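Local coordinates for monosaccharide-transporting ATPase (Actinobacillus succinogenes, PDB 5DTE), which probably serves as the periplasmic sugar-binding component of an ABC transporter and holds D-allose in the cleft between its two lobes, at residues Ser247-Ile252 against Ile268-Lys273; Leu254-Val259 against Val301-Glu306; Gly135-Asn140 against Val295-Pro300. All coordinates share one frame; numbering follows the deposited sequence.

Interaction 1 of 3, residues Ser247-Ile252 against Ile268-Lys273. With ALL (beta-D-allopyranose), chain E.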
# COMPACT_ATOMS: atom_id res chain seq x y z
N SER A 247 -11.29 -3.94 9.60
CA SER A 247 -10.02 -3.21 9.61
C SER A 247 -9.52 -2.99 8.17
O SER A 247 -9.69 -3.85 7.30
CB SER A 247 -8.96 -3.95 10.43
OG SER A 247 -8.83 -5.29 9.97
N GLY A 248 -8.90 -1.83 7.94
CA GLY A 248 -8.37 -1.50 6.63
C GLY A 248 -6.91 -1.12 6.67
O GLY A 248 -6.24 -1.30 7.69
N TYR A 249 -6.41 -0.58 5.56
CA TYR A 249 -4.98 -0.33 5.42
C TYR A 249 -4.70 0.74 4.38
O TYR A 249 -5.05 0.53 3.23
CB TYR A 249 -4.25 -1.62 5.03
CG TYR A 249 -2.77 -1.59 5.26
CD1 TYR A 249 -2.20 -2.32 6.31
CD2 TYR A 249 -1.92 -0.85 4.44
CE1 TYR A 249 -0.83 -2.31 6.54
CE2 TYR A 249 -0.54 -0.84 4.66
CZ TYR A 249 -0.00 -1.57 5.71
OH TYR A 249 1.35 -1.57 5.94
N ASP A 250 -4.11 1.86 4.83
CA ASP A 250 -3.54 2.97 4.04
C ASP A 250 -3.72 4.30 4.79
O ASP A 250 -2.84 5.17 4.77
CB ASP A 250 -4.17 3.12 2.64
CG ASP A 250 -3.60 2.13 1.63
OD1 ASP A 250 -2.66 1.40 1.98
OD2 ASP A 250 -4.12 2.08 0.50
N GLY A 251 -4.87 4.45 5.44
CA GLY A 251 -5.19 5.66 6.16
C GLY A 251 -5.79 6.81 5.36
O GLY A 251 -5.59 7.97 5.72
N ILE A 252 -6.51 6.49 4.28
CA ILE A 252 -7.11 7.54 3.45
C ILE A 252 -8.13 8.31 4.30
O ILE A 252 -8.61 7.79 5.31
CB ILE A 252 -7.78 6.97 2.13
CG1 ILE A 252 -8.96 6.04 2.42
CG2 ILE A 252 -6.78 6.21 1.27
CD1 ILE A 252 -9.47 5.35 1.18
N ILE A 268 -4.42 1.29 8.95
CA ILE A 268 -3.00 1.61 9.21
C ILE A 268 -2.59 2.79 8.34
O ILE A 268 -2.63 2.68 7.12
CB ILE A 268 -2.06 0.42 8.92
CG1 ILE A 268 -2.18 -0.67 9.99
CG2 ILE A 268 -0.61 0.89 8.83
CD1 ILE A 268 -1.28 -0.46 11.22
N ASP A 269 -2.25 3.92 8.97
CA ASP A 269 -1.74 5.06 8.22
C ASP A 269 -0.32 4.74 7.81
O ASP A 269 0.58 4.59 8.64
CB ASP A 269 -1.80 6.37 9.01
CG ASP A 269 -1.47 7.60 8.13
OD1 ASP A 269 -1.44 7.47 6.88
OD2 ASP A 269 -1.27 8.71 8.68
N GLN A 270 -0.15 4.63 6.50
CA GLN A 270 1.09 4.23 5.87
C GLN A 270 2.00 5.43 5.67
O GLN A 270 3.15 5.29 5.26
CB GLN A 270 0.76 3.56 4.54
CG GLN A 270 1.87 2.86 3.91
CD GLN A 270 1.44 2.24 2.63
OE1 GLN A 270 0.28 2.32 2.27
NE2 GLN A 270 2.38 1.61 1.92
N LEU A 271 1.45 6.62 5.96
CA LEU A 271 2.15 7.89 5.78
C LEU A 271 2.65 8.09 4.34
O LEU A 271 3.86 8.21 4.08
CB LEU A 271 3.31 7.98 6.77
CG LEU A 271 2.78 7.79 8.18
CD1 LEU A 271 3.89 7.79 9.18
CD2 LEU A 271 1.81 8.90 8.49
N PRO A 272 1.70 8.16 3.39
CA PRO A 272 2.06 8.16 1.97
C PRO A 272 2.76 9.44 1.54
O PRO A 272 3.46 9.45 0.52
CB PRO A 272 0.72 8.00 1.27
CG PRO A 272 -0.26 8.61 2.21
CD PRO A 272 0.25 8.37 3.59
N LYS A 273 2.59 10.52 2.30
CA LYS A 273 3.25 11.78 1.97
C LYS A 273 4.69 11.76 2.46
O LYS A 273 5.57 12.22 1.75
CB LYS A 273 2.52 12.97 2.57
CG LYS A 273 1.02 12.95 2.31
CD LYS A 273 0.52 14.30 1.85
CE LYS A 273 -0.98 14.29 1.63
NZ LYS A 273 -1.46 15.63 1.21
C1 ALL E . -0.43 -0.98 -2.42
C2 ALL E . -0.27 0.28 -1.59
C3 ALL E . -1.57 0.85 -1.15
C4 ALL E . -2.57 0.92 -2.26
C5 ALL E . -2.73 -0.48 -2.84
C6 ALL E . -3.85 -0.60 -3.83
O1 ALL E . 0.75 -1.35 -3.01
O2 ALL E . 0.49 -0.06 -0.42
O3 ALL E . -2.12 -0.02 -0.11
O4 ALL E . -3.83 1.40 -1.76
O5 ALL E . -1.47 -0.82 -3.48
O6 ALL E . -3.48 0.06 -5.03
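Asp250 and Gln270 send their side chains side by side and in the same direction into the allose pocket, carboxylate and amide planes 29° apart. Allose O3 donates to Asp250 OD1 at 2.6 Å; O4 faces OD2 at a modelled spacing too short to be trusted in detail. Gln270 approaches O2, and Arg174, which also hydrogen-bonds the sugar, touches both side chains. Behind this first shell the backbones fix Asp250 at either end of its residue. Its N donates to Ile268 O (2.8 Å). Its O receives Gln270 N at 3.2 Å, a bond nearly straight at the hydrogen (172°). Together they form a single bridge pairing Asp250 with Asp269. Tyr249, its CG anti to the backbone N (chi1 -162°), thereby sets one ring face against Ile268: CB stands 4.0 Å from the ring centroid, a CH-pi contact, while Asp250 OD1 lies in plane at the ring edge. Gly251, at positive phi, lets the backbones close to 4.1 Å between its CA and Asp269 CA. Further out, Asp269 OD1 accepts from Leu271 N (3.1 Å) in an Asx turn, and OD2 is bonded to Tyr311 OH. Residues 247-252 thus run from strand 245-247, at the edge of the four-stranded parallel sheet, to helix 253-261, whose N-cap is Ile252. Residues 268-273 leave strand 267-269 for helix 272-287, with Leu271 as N-cap, beside helices 39-54 and 169-182.

Interaction 2 of 3, residues Leu254-Val259 against Val301-Glu306; sequences LAIEYV and VVVDKE
Ile256 and Val259, one turn apart on helix 253-261, pack on Val303 in the C-terminal part of a type I periplasmic binding protein fold, where strand 301-303 forms a two-stranded antiparallel ribbon with strand 267-269. No hydrogen bond joins the two segments; the tight part is wholly apolar on the helix side. The tip of Ile256 does the touching: CD1 reaches Val303 CG1 at 3.6 Å, the two side chains crossing at about a right angle. Val303 CG1, anti to its own N (chi1 -180°), is the branch that receives it. Val259 points toward Val303 and the residues after it and rests chiefly on backbone, with CG1 3.6 Å from Val303 O. Its meeting with the Val303 side chain is wider, Val259 CG1 to Val303 CG1 4.3 Å. Thr267 and Tyr311 also touch Ile256, extending this buried patch. Val302 points to the other side of the ribbon strand, where it meets Asn148 of helix 138-152. The contact loosens toward Lys305, which is exposed. There Lys305 bends at chi2 (67°) alongside the helix, its CD 3.9 Å from Val259 O, and its NZ is hydrogen-bonded to Lys260 O.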
# COMPACT_ATOMS: atom_id res chain seq x y z
N LEU A 254 -11.37 9.15 4.01
CA LEU A 254 -12.67 8.52 4.23
C LEU A 254 -12.63 7.33 5.22
O LEU A 254 -13.54 7.17 6.04
CB LEU A 254 -13.25 8.07 2.88
CG LEU A 254 -14.62 7.40 2.92
CD1 LEU A 254 -15.65 8.33 3.53
CD2 LEU A 254 -15.01 6.91 1.54
N ALA A 255 -11.60 6.49 5.12
CA ALA A 255 -11.37 5.42 6.09
C ALA A 255 -11.21 6.00 7.50
O ALA A 255 -11.82 5.52 8.46
CB ALA A 255 -10.15 4.62 5.71
N ILE A 256 -10.37 7.02 7.61
CA ILE A 256 -10.16 7.73 8.86
C ILE A 256 -11.49 8.25 9.44
O ILE A 256 -11.73 8.12 10.64
CB ILE A 256 -9.20 8.91 8.66
CG1 ILE A 256 -7.80 8.39 8.29
CG2 ILE A 256 -9.18 9.82 9.89
CD1 ILE A 256 -7.22 7.44 9.26
N GLU A 257 -12.33 8.82 8.59
CA GLU A 257 -13.63 9.33 9.02
C GLU A 257 -14.49 8.19 9.59
O GLU A 257 -15.05 8.30 10.68
CB GLU A 257 -14.33 10.02 7.85
CG GLU A 257 -15.68 10.62 8.18
CD GLU A 257 -16.36 11.18 6.95
OE1 GLU A 257 -15.71 11.23 5.88
OE2 GLU A 257 -17.55 11.58 7.04
N TYR A 258 -14.57 7.09 8.84
CA TYR A 258 -15.28 5.89 9.28
C TYR A 258 -14.77 5.42 10.65
O TYR A 258 -15.54 5.01 11.51
CB TYR A 258 -15.13 4.76 8.26
CG TYR A 258 -16.18 4.72 7.17
CD1 TYR A 258 -17.04 5.79 6.94
CD2 TYR A 258 -16.33 3.57 6.37
CE1 TYR A 258 -17.99 5.73 5.93
CE2 TYR A 258 -17.27 3.51 5.37
CZ TYR A 258 -18.10 4.59 5.16
OH TYR A 258 -19.05 4.52 4.16
N VAL A 259 -13.46 5.46 10.84
CA VAL A 259 -12.88 5.11 12.12
C VAL A 259 -13.39 6.02 13.22
O VAL A 259 -13.71 5.56 14.31
CB VAL A 259 -11.35 5.17 12.08
CG1 VAL A 259 -10.78 5.10 13.47
CG2 VAL A 259 -10.81 4.04 11.20
N VAL A 301 1.18 4.19 11.56
CA VAL A 301 0.38 4.46 12.75
C VAL A 301 -0.83 3.56 12.73
O VAL A 301 -1.44 3.38 11.68
CB VAL A 301 -0.11 5.93 12.83
CG1 VAL A 301 -0.49 6.28 14.24
CG2 VAL A 301 0.95 6.89 12.32
N VAL A 302 -1.18 2.98 13.88
CA VAL A 302 -2.45 2.26 14.06
C VAL A 302 -3.57 3.22 14.43
O VAL A 302 -3.60 3.75 15.54
CB VAL A 302 -2.35 1.19 15.15
CG1 VAL A 302 -3.68 0.51 15.30
CG2 VAL A 302 -1.29 0.17 14.80
N VAL A 303 -4.51 3.45 13.51
CA VAL A 303 -5.52 4.49 13.68
C VAL A 303 -6.88 3.94 14.11
O VAL A 303 -7.65 3.42 13.31
CB VAL A 303 -5.70 5.31 12.40
CG1 VAL A 303 -6.74 6.38 12.62
CG2 VAL A 303 -4.42 5.93 12.02
N ASP A 304 -7.16 4.06 15.40
CA ASP A 304 -8.41 3.62 15.97
C ASP A 304 -9.01 4.80 16.70
O ASP A 304 -8.38 5.85 16.79
CB ASP A 304 -8.22 2.42 16.90
CG ASP A 304 -7.19 2.67 18.00
OD1 ASP A 304 -6.75 3.83 18.17
OD2 ASP A 304 -6.82 1.69 18.71
N LYS A 305 -10.22 4.63 17.25
CA LYS A 305 -11.03 5.76 17.69
C LYS A 305 -10.33 6.74 18.66
O LYS A 305 -10.65 7.93 18.67
CB LYS A 305 -12.33 5.23 18.31
CG LYS A 305 -13.26 6.27 18.88
CD LYS A 305 -13.85 7.19 17.82
CE LYS A 305 -14.56 8.39 18.46
NZ LYS A 305 -15.11 9.40 17.51
N GLU A 306 -9.36 6.29 19.46
CA GLU A 306 -8.72 7.25 20.36
C GLU A 306 -7.50 7.93 19.72
O GLU A 306 -7.12 9.04 20.12
CB GLU A 306 -8.33 6.59 21.70
CG GLU A 306 -8.73 7.47 22.92
CD GLU A 306 -8.93 6.70 24.22
OE1 GLU A 306 -8.20 5.71 24.47
OE2 GLU A 306 -9.83 7.07 25.01

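Interaction 3 of 3, residues Gly135-Asn140 against Val295-Pro300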
# COMPACT_ATOMS: atom_id res chain seq x y z
N GLY A 135 9.46 2.44 1.71
CA GLY A 135 8.07 2.04 1.96
C GLY A 135 7.66 1.85 3.40
O GLY A 135 7.88 2.72 4.25
N VAL A 136 7.02 0.71 3.67
CA VAL A 136 6.73 0.23 5.02
C VAL A 136 6.85 -1.31 5.08
O VAL A 136 6.87 -1.99 4.05
CB VAL A 136 5.30 0.62 5.54
CG1 VAL A 136 5.26 2.07 5.98
CG2 VAL A 136 4.21 0.31 4.52
N ASP A 137 6.98 -1.84 6.29
CA ASP A 137 6.86 -3.27 6.50
C ASP A 137 5.38 -3.61 6.42
O ASP A 137 4.63 -3.32 7.35
CB ASP A 137 7.45 -3.68 7.86
CG ASP A 137 7.97 -5.10 7.88
OD1 ASP A 137 7.31 -5.98 7.29
OD2 ASP A 137 9.04 -5.34 8.46
N ASN A 138 4.94 -4.17 5.30
CA ASN A 138 3.52 -4.46 5.13
C ASN A 138 3.15 -5.70 5.92
O ASN A 138 2.00 -5.87 6.32
CB ASN A 138 3.16 -4.61 3.65
CG ASN A 138 3.28 -3.31 2.87
OD1 ASN A 138 2.77 -2.27 3.28
ND2 ASN A 138 3.97 -3.36 1.75
N PHE A 139 4.13 -6.55 6.19
CA PHE A 139 3.90 -7.74 7.02
C PHE A 139 3.54 -7.30 8.42
O PHE A 139 2.50 -7.71 8.97
CB PHE A 139 5.13 -8.64 7.06
CG PHE A 139 4.99 -9.84 7.95
CD1 PHE A 139 4.49 -11.04 7.44
CD2 PHE A 139 5.39 -9.79 9.28
CE1 PHE A 139 4.38 -12.16 8.25
CE2 PHE A 139 5.30 -10.91 10.10
CZ PHE A 139 4.79 -12.09 9.59
N ASN A 140 4.42 -6.47 8.97
CA ASN A 140 4.22 -5.87 10.27
C ASN A 140 2.93 -5.03 10.36
O ASN A 140 2.17 -5.12 11.34
CB ASN A 140 5.43 -5.01 10.61
CG ASN A 140 5.70 -4.94 12.08
OD1 ASN A 140 5.69 -3.86 12.67
ND2 ASN A 140 5.93 -6.11 12.70
N VAL A 295 17.22 0.32 2.11
CA VAL A 295 15.82 0.23 2.51
C VAL A 295 15.46 1.30 3.54
O VAL A 295 16.24 1.59 4.43
CB VAL A 295 15.49 -1.14 3.12
CG1 VAL A 295 13.97 -1.30 3.31
CG2 VAL A 295 16.04 -2.25 2.26
N TYR A 296 14.29 1.90 3.40
CA TYR A 296 13.81 2.85 4.40
C TYR A 296 12.32 2.57 4.59
O TYR A 296 11.51 2.70 3.66
CB TYR A 296 14.11 4.31 3.99
CG TYR A 296 13.50 5.39 4.86
CD1 TYR A 296 14.29 6.13 5.75
CD2 TYR A 296 12.13 5.69 4.79
CE1 TYR A 296 13.72 7.13 6.55
CE2 TYR A 296 11.56 6.67 5.58
CZ TYR A 296 12.35 7.39 6.45
OH TYR A 296 11.75 8.37 7.21
N TYR A 297 12.00 2.15 5.81
CA TYR A 297 10.65 1.86 6.27
C TYR A 297 10.15 3.00 7.15
O TYR A 297 10.64 3.17 8.27
CB TYR A 297 10.60 0.56 7.07
CG TYR A 297 10.69 -0.74 6.31
CD1 TYR A 297 10.01 -0.92 5.11
CD2 TYR A 297 11.44 -1.81 6.80
CE1 TYR A 297 10.08 -2.12 4.42
CE2 TYR A 297 11.53 -3.00 6.10
CZ TYR A 297 10.84 -3.15 4.91
OH TYR A 297 10.90 -4.34 4.22
N VAL A 298 9.17 3.76 6.65
CA VAL A 298 8.44 4.72 7.47
C VAL A 298 7.74 3.93 8.58
O VAL A 298 7.44 2.74 8.39
CB VAL A 298 7.43 5.54 6.61
CG1 VAL A 298 6.16 5.84 7.37
CG2 VAL A 298 8.06 6.82 6.15
N ASP A 299 7.53 4.56 9.74
CA ASP A 299 6.84 3.87 10.83
C ASP A 299 5.34 4.16 10.86
O ASP A 299 4.92 5.26 11.21
CB ASP A 299 7.50 4.23 12.17
CG ASP A 299 8.90 3.65 12.29
OD1 ASP A 299 9.10 2.49 11.85
OD2 ASP A 299 9.80 4.35 12.80
N PRO A 300 4.53 3.15 10.51
CA PRO A 300 3.08 3.29 10.34
C PRO A 300 2.38 3.62 11.65
O PRO A 300 2.93 3.36 12.71
CB PRO A 300 2.66 1.90 9.84
CG PRO A 300 3.69 0.99 10.42
CD PRO A 300 4.97 1.76 10.37
O HOH W 1 7.25 -0.52 8.77
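Gly135 and Tyr297 form a parallel bridge, CA to CA 5.0 Å, where the two segments begin to part; the end-to-end directions of the touching parts are 64° from each other. Gly135 N donates to Tyr296 O at 2.8 Å. In return Gly135 O accepts from Val298 N (2.9 Å), and Tyr297 CA adds a CA-H...O contact to the same oxygen. This pairing makes strand 295-297 the outermost strand of the six-stranded parallel sheet, next to strand 132-135. Both segments then leave the sheet for the other lobe, as two of the three interlobe crossings known from type I periplasmic binding proteins. A water spans the opening gap, accepting from Asp137 N and donating to Val298 O. Among the side chains, Val136 CG1, beside the backbone N and anti to the carbonyl carbon (chi1 -77°), is the branch that meets Val298 and Pro300. It lies 4.1 Å from Val298 CG1, in a small apolar patch next to Gln270. The Tyr297 ring is sandwiched: Val295 CG1 sits 3.9 Å above the centre of one face, and Asp137 CA lies over the opposite face toward the rim. Asp137 also caps helix 138-152, its OD1 taking a weak bond from Asn140 N (3.4 Å).

Interactions 1 and 2, centred 9 Å apart, share the antiparallel ribbon: Asp269 N lies 2.9 Å from Val301 O, a probable hydrogen bond, and Ile268 CD1 packs on Val302 CG2 at 3.6 Å. Interaction 3, about 11 Å from interaction 1 between centres, meets it beside the pocket. There Tyr249 OH is 3.1 Å from Asn138 OD1, probably hydrogen-bonded, and that oxygen also holds Arg174, an allose-binding residue. Leu271 CD1 packs 3.5 Å from Val298 CG1. Interactions 2 and 3 lie about 19 Å apart between centres, joined by the chain at Pro300-Val301. Interaction 1 binds the sugar directly. The side chain of Val136 is about 6 Å from the bound allose, that of Ile256 about 13 Å.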